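Local structure of RsfP (Uncultured bacterium, 4GLF) at residues I93-A98 against Y214-L219; A17-S22 against A60-H65. The protein probably cleaves purine nucleosides by phosphorolysis, as a member of the phosphorylase superfamily that assembles as a trimer. All blocks are in the same frame, centred on the assembly; numbering follows the deposited sequence.

Overall arrangement
Contacts 1 and 2 are parallel strand pairings in one mixed sheet, their centres about 10 Å apart. They are joined by strand 16-20 lying against strand 92-101, where Val96 N is 2.7 Å from Ile19 O, a probable hydrogen bond. Contact 1 pairs six residues on each side and lies in the core, about 4 Å from the chain centre, with Ala98 alone exposed. Contact 2, about 9 Å from that centre, pairs four residues and then opens into loops, where Gly21 is exposed and water enters. Apolar packing serves both, but contact 1 adds a tyrosine and serine hydroxyls, whereas contact 2 adds a buried arginine. Both groups reach Glu203.

Contact 1 (I93-A98 against Y214-L219)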
loop_
_atom_site.group_PDB
_atom_site.type_symbol
_atom_site.label_atom_id
_atom_site.label_comp_id
_atom_site.label_asym_id
_atom_site.label_seq_id
_atom_site.Cartn_x
_atom_site.Cartn_y
_atom_site.Cartn_z
ATOM N N ILE A 93 -9.084 10.258 -23.613
ATOM C CA ILE A 93 -7.604 9.974 -23.496
ATOM C C ILE A 93 -7.299 8.531 -23.880
ATOM O O ILE A 93 -8.004 7.637 -23.411
ATOM C CB ILE A 93 -7.112 10.200 -22.059
ATOM C CG1 ILE A 93 -7.137 11.716 -21.742
ATOM C CG2 ILE A 93 -5.649 9.711 -21.880
ATOM C CD1 ILE A 93 -6.749 12.006 -20.276
ATOM N N VAL A 94 -6.304 8.330 -24.730
ATOM C CA VAL A 94 -5.732 7.037 -24.948
ATOM C C VAL A 94 -4.381 7.032 -24.306
ATOM O O VAL A 94 -3.410 7.719 -24.696
ATOM C CB VAL A 94 -5.616 6.622 -26.446
ATOM C CG1 VAL A 94 -5.053 5.190 -26.554
ATOM C CG2 VAL A 94 -6.987 6.637 -27.115
ATOM N N SER A 95 -4.281 6.159 -23.339
ATOM C CA SER A 95 -3.020 5.981 -22.635
ATOM C C SER A 95 -2.225 4.790 -23.224
ATOM O O SER A 95 -2.734 3.670 -23.327
ATOM C CB SER A 95 -3.333 5.667 -21.179
ATOM O OG SER A 95 -2.082 5.289 -20.558
ATOM N N VAL A 96 -0.988 4.989 -23.579
ATOM C CA VAL A 96 -0.260 3.939 -24.239
ATOM C C VAL A 96 0.828 3.523 -23.295
ATOM O O VAL A 96 1.578 4.374 -22.802
ATOM C CB VAL A 96 0.330 4.436 -25.584
ATOM C CG1 VAL A 96 1.193 3.362 -26.234
ATOM C CG2 VAL A 96 -0.801 4.852 -26.541
ATOM N N SER A 97 0.923 2.232 -22.964
ATOM C CA SER A 97 1.967 1.859 -22.006
ATOM C C SER A 97 2.588 0.466 -22.191
ATOM O O SER A 97 1.930 -0.461 -22.716
ATOM C CB SER A 97 1.478 2.094 -20.582
ATOM O OG SER A 97 0.534 1.135 -20.218
ATOM N N ALA A 98 3.852 0.323 -21.789
ATOM C CA ALA A 98 4.562 -0.986 -21.931
ATOM C C ALA A 98 4.134 -1.868 -20.767
ATOM O O ALA A 98 3.971 -1.353 -19.631
ATOM C CB ALA A 98 6.099 -0.771 -21.964
ATOM N N TYR A 214 -11.343 7.565 -20.654
ATOM C CA TYR A 214 -9.949 7.153 -20.625
ATOM C C TYR A 214 -9.896 5.661 -20.920
ATOM O O TYR A 214 -10.619 4.884 -20.303
ATOM C CB TYR A 214 -9.372 7.410 -19.224
ATOM C CG TYR A 214 -7.928 6.913 -18.966
ATOM C CD1 TYR A 214 -7.698 5.622 -18.496
ATOM C CD2 TYR A 214 -6.848 7.761 -19.081
ATOM C CE1 TYR A 214 -6.421 5.165 -18.267
ATOM C CE2 TYR A 214 -5.558 7.326 -18.828
ATOM C CZ TYR A 214 -5.353 6.038 -18.394
ATOM O OH TYR A 214 -4.089 5.543 -18.098
ATOM N N ALA A 215 -8.974 5.240 -21.793
ATOM C CA ALA A 215 -8.751 3.818 -22.045
ATOM C C ALA A 215 -7.278 3.563 -22.359
ATOM O O ALA A 215 -6.507 4.477 -22.675
ATOM C CB ALA A 215 -9.694 3.262 -23.105
ATOM N N THR A 216 -6.874 2.319 -22.213
ATOM C CA THR A 216 -5.451 2.001 -22.311
ATOM C C THR A 216 -5.190 1.123 -23.556
ATOM O O THR A 216 -5.928 0.168 -23.828
ATOM C CB THR A 216 -5.016 1.231 -21.018
ATOM O OG1 THR A 216 -5.066 2.127 -19.880
ATOM C CG2 THR A 216 -3.627 0.709 -21.156
ATOM N N LEU A 217 -4.148 1.450 -24.274
ATOM C CA LEU A 217 -3.538 0.522 -25.219
ATOM C C LEU A 217 -2.166 -0.048 -24.642
ATOM O O LEU A 217 -1.136 0.684 -24.544
ATOM C CB LEU A 217 -3.227 1.286 -26.515
ATOM C CG LEU A 217 -2.447 0.484 -27.583
ATOM C CD1 LEU A 217 -3.325 -0.617 -28.055
ATOM C CD2 LEU A 217 -2.150 1.332 -28.834
ATOM N N ALA A 218 -2.168 -1.309 -24.262
ATOM C CA ALA A 218 -1.013 -1.892 -23.551
ATOM C C ALA A 218 -0.137 -2.622 -24.574
ATOM O O ALA A 218 -0.676 -3.335 -25.411
ATOM C CB ALA A 218 -1.537 -2.779 -22.450
ATOM N N LEU A 219 1.179 -2.444 -24.537
ATOM C CA LEU A 219 2.079 -3.085 -25.471
ATOM C C LEU A 219 2.899 -4.104 -24.705
ATOM O O LEU A 219 3.705 -3.767 -23.849
ATOM C CB LEU A 219 3.073 -2.053 -26.107
ATOM C CG LEU A 219 2.432 -0.725 -26.582
ATOM C CD1 LEU A 219 3.530 0.213 -27.088
ATOM C CD2 LEU A 219 1.438 -1.066 -27.715
#
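Ser95 O receives the N-H of Leu217 at 2.8 Å, and the CA-H of Thr216 approaches the same oxygen at 3.3 Å. Four more backbone bonds continue this parallel pairing from Ile93 O to Leu219 N. The straightest runs from Ser95 N to Ala215 O, its angle at the hydrogen being 176°. At the far end Leu219 N reaches Ser97 O at 2.8 Å. The pairing joins strands 92-101 and 213-221 in the central sheet of the phosphorylase fold, between helices 238-263 and 200-209. On the face of Val94, Val96, Leu217 and Leu219 the contact is apolar: Val96 CG1 meets Leu219 CD1 at 4.0 Å, and helix 238-263 packs over these side chains through Ala249, Val252 and Ile253. Tyr214 dominates the other face. With CG anti to the backbone N (chi1 175°), its ring swings across the neighbouring strand and meets it obliquely. Tyr214 CD2 lies 3.6 Å from Ile93 CG2, and further along CE2 is 3.6 Å from Ser95 CB. The hydroxyl beyond comes within 3.2 Å of Ser95 CB, and both Tyr214 OH and Ser95 OG bond Glu203 OE1 of helix 200-209, a shared carboxylate oxygen that fixes the phenol end. A leucine in place of Tyr214 would probably leave Glu203 OE1 without one of its hydroxyl partners and open a gap beside Ile93 CG2 and Ser95 CB. Thr216 OG1, anti to its own carbonyl carbon (chi1 -68°), bonds Asn200 OD1 of that helix.

Contact 2 (A17-S22 against A60-H65); sequences AIIGGS and AFLTRH
Strand 16-20, with the Gly-Gly-Ser turn that follows it, runs parallel to strand 57-63 and its Arg-His end; in related nucleoside phosphorylases the loops after these two strands help to form the phosphate pocket, and a similar role is likely here. Four backbone bonds mark the pairing. Ile18 gives its N-H to Ala60 O, and its own O accepts Leu62 N at 2.8 Å; Gly20 N then bonds Leu62 O, and Arg64 N reaches Gly20 O at 3.0 Å. Gly20 has no side chain, and its backbone (phi -171°, psi -143°) lies in a region that residues with a side chain rarely enter, where strand 16-20 ends and the loop begins.

Among the side chains, Ile18 runs alongside Phe61. Ile18 CG1 sits over a ring face, 4.2 Å from the Phe61 ring centroid, as a CH-pi contact. On the opposite face of the sheet, Ala17 CB and Ala60 CB touch at 3.9 Å beside Leu85 of helix 78-87.

Arg64 is directed by the bend at chi3 (-80°), crossing Ile19 at about a right angle. Ile19 CG2 lies 3.3 Å above the guanidinium plane, nearer the margin of the group than its middle, and thus packs a methyl against a face of the flat cation. Beyond the two segments, NE forms a salt bridge to Glu203 OE2 and NH1 bonds Val96 O, which together probably hold the buried charge in place.

Two waters knit the loop ends. One donates to Gly20 O and accepts His65 N; the other donates to Gly21 O at 2.8 Å and lies 3.3 Å from Thr63 OG1.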
loop_
_atom_site.group_PDB
_atom_site.type_symbol
_atom_site.label_atom_id
_atom_site.label_comp_id
_atom_site.label_asym_id
_atom_site.label_seq_id
_atom_site.Cartn_x
_atom_site.Cartn_y
_atom_site.Cartn_z
ATOM N N ALA A 17 -6.461 13.266 -26.449
ATOM C CA ALA A 17 -5.058 13.243 -26.044
ATOM C C ALA A 17 -4.540 11.881 -25.943
ATOM O O ALA A 17 -5.263 10.939 -25.556
ATOM C CB ALA A 17 -4.841 13.969 -24.720
ATOM N N ILE A 18 -3.263 11.775 -26.306
ATOM C CA ILE A 18 -2.493 10.565 -26.144
ATOM C C ILE A 18 -1.398 10.762 -25.044
ATOM O O ILE A 18 -0.624 11.739 -25.092
ATOM C CB ILE A 18 -1.791 10.253 -27.468
ATOM C CG1 ILE A 18 -2.810 10.438 -28.648
ATOM C CG2 ILE A 18 -1.078 8.892 -27.445
ATOM C CD1 ILE A 18 -3.948 9.401 -28.550
ATOM N N ILE A 19 -1.329 9.803 -24.110
ATOM C CA ILE A 19 -0.316 9.750 -23.061
ATOM C C ILE A 19 0.565 8.587 -23.315
ATOM O O ILE A 19 0.144 7.421 -23.347
ATOM C CB ILE A 19 -0.921 9.670 -21.612
ATOM C CG1 ILE A 19 -1.980 10.739 -21.396
ATOM C CG2 ILE A 19 0.190 9.681 -20.516
ATOM C CD1 ILE A 19 -2.657 10.647 -20.029
ATOM N N GLY A 20 1.832 8.858 -23.577
ATOM C CA GLY A 20 2.743 7.742 -23.790
ATOM C C GLY A 20 4.214 8.141 -23.865
ATOM O O GLY A 20 4.640 9.030 -23.111
ATOM N N GLY A 21 5.001 7.484 -24.732
ATOM C CA GLY A 21 6.455 7.792 -24.880
ATOM C C GLY A 21 6.590 8.932 -25.872
ATOM O O GLY A 21 5.598 9.282 -26.480
ATOM N N SER A 22 7.778 9.542 -26.035
ATOM C CA SER A 22 7.908 10.715 -26.943
ATOM C C SER A 22 8.004 10.203 -28.343
ATOM O O SER A 22 8.429 9.058 -28.594
ATOM C CB SER A 22 9.128 11.611 -26.666
ATOM O OG SER A 22 10.245 10.817 -26.372
ATOM N N ALA A 60 -3.583 16.288 -28.530
ATOM C CA ALA A 60 -2.521 16.592 -27.536
ATOM C C ALA A 60 -1.696 15.310 -27.244
ATOM O O ALA A 60 -2.255 14.231 -27.028
ATOM C CB ALA A 60 -3.147 17.123 -26.230
ATOM N N PHE A 61 -0.365 15.404 -27.258
ATOM C CA PHE A 61 0.485 14.253 -26.906
ATOM C C PHE A 61 1.235 14.673 -25.664
ATOM O O PHE A 61 1.837 15.767 -25.633
ATOM C CB PHE A 61 1.528 13.920 -27.968
ATOM C CG PHE A 61 0.921 13.321 -29.224
ATOM C CD1 PHE A 61 0.247 14.140 -30.137
ATOM C CD2 PHE A 61 0.926 11.926 -29.439
ATOM C CE1 PHE A 61 -0.355 13.574 -31.261
ATOM C CE2 PHE A 61 0.373 11.374 -30.630
ATOM C CZ PHE A 61 -0.294 12.178 -31.510
ATOM N N LEU A 62 1.221 13.803 -24.664
ATOM C CA LEU A 62 1.895 14.095 -23.388
ATOM C C LEU A 62 2.854 12.932 -23.135
ATOM O O LEU A 62 2.444 11.757 -23.107
ATOM C CB LEU A 62 0.897 14.221 -22.244
ATOM C CG LEU A 62 1.398 14.767 -20.864
ATOM C CD1 LEU A 62 0.233 15.252 -19.971
ATOM C CD2 LEU A 62 2.126 13.648 -20.137
ATOM N N THR A 63 4.144 13.247 -22.981
ATOM C CA THR A 63 5.165 12.235 -22.717
ATOM C C THR A 63 5.169 12.012 -21.216
ATOM O O THR A 63 5.704 12.821 -20.478
ATOM C CB THR A 63 6.518 12.756 -23.191
ATOM O OG1 THR A 63 6.388 13.049 -24.583
ATOM C CG2 THR A 63 7.631 11.680 -22.958
ATOM N N ARG A 64 4.529 10.948 -20.793
ATOM C CA ARG A 64 4.362 10.615 -19.402
ATOM C C ARG A 64 5.662 10.713 -18.552
ATOM O O ARG A 64 5.648 11.227 -17.418
ATOM C CB ARG A 64 3.837 9.134 -19.358
ATOM C CG ARG A 64 3.369 8.778 -17.970
ATOM C CD ARG A 64 2.948 7.322 -17.868
ATOM N NE ARG A 64 1.592 7.092 -18.394
ATOM C CZ ARG A 64 1.327 6.375 -19.486
ATOM N NH1 ARG A 64 2.316 5.847 -20.191
ATOM N NH2 ARG A 64 0.047 6.203 -19.871
ATOM N N HIS A 65 6.744 10.125 -19.061
ATOM C CA HIS A 65 8.007 10.083 -18.285
ATOM C C HIS A 65 8.959 11.237 -18.496
ATOM O O HIS A 65 10.076 11.195 -17.967
ATOM C CB HIS A 65 8.747 8.781 -18.527
ATOM C CG HIS A 65 7.992 7.592 -17.999
ATOM N ND1 HIS A 65 8.003 7.224 -16.692
ATOM C CD2 HIS A 65 7.087 6.739 -18.641
ATOM C CE1 HIS A 65 7.189 6.152 -16.527
ATOM N NE2 HIS A 65 6.645 5.855 -17.729
HETATM O O HOH W 1 7.043 8.756 -21.590
HETATM O O HOH W 2 4.200 11.707 -26.641
#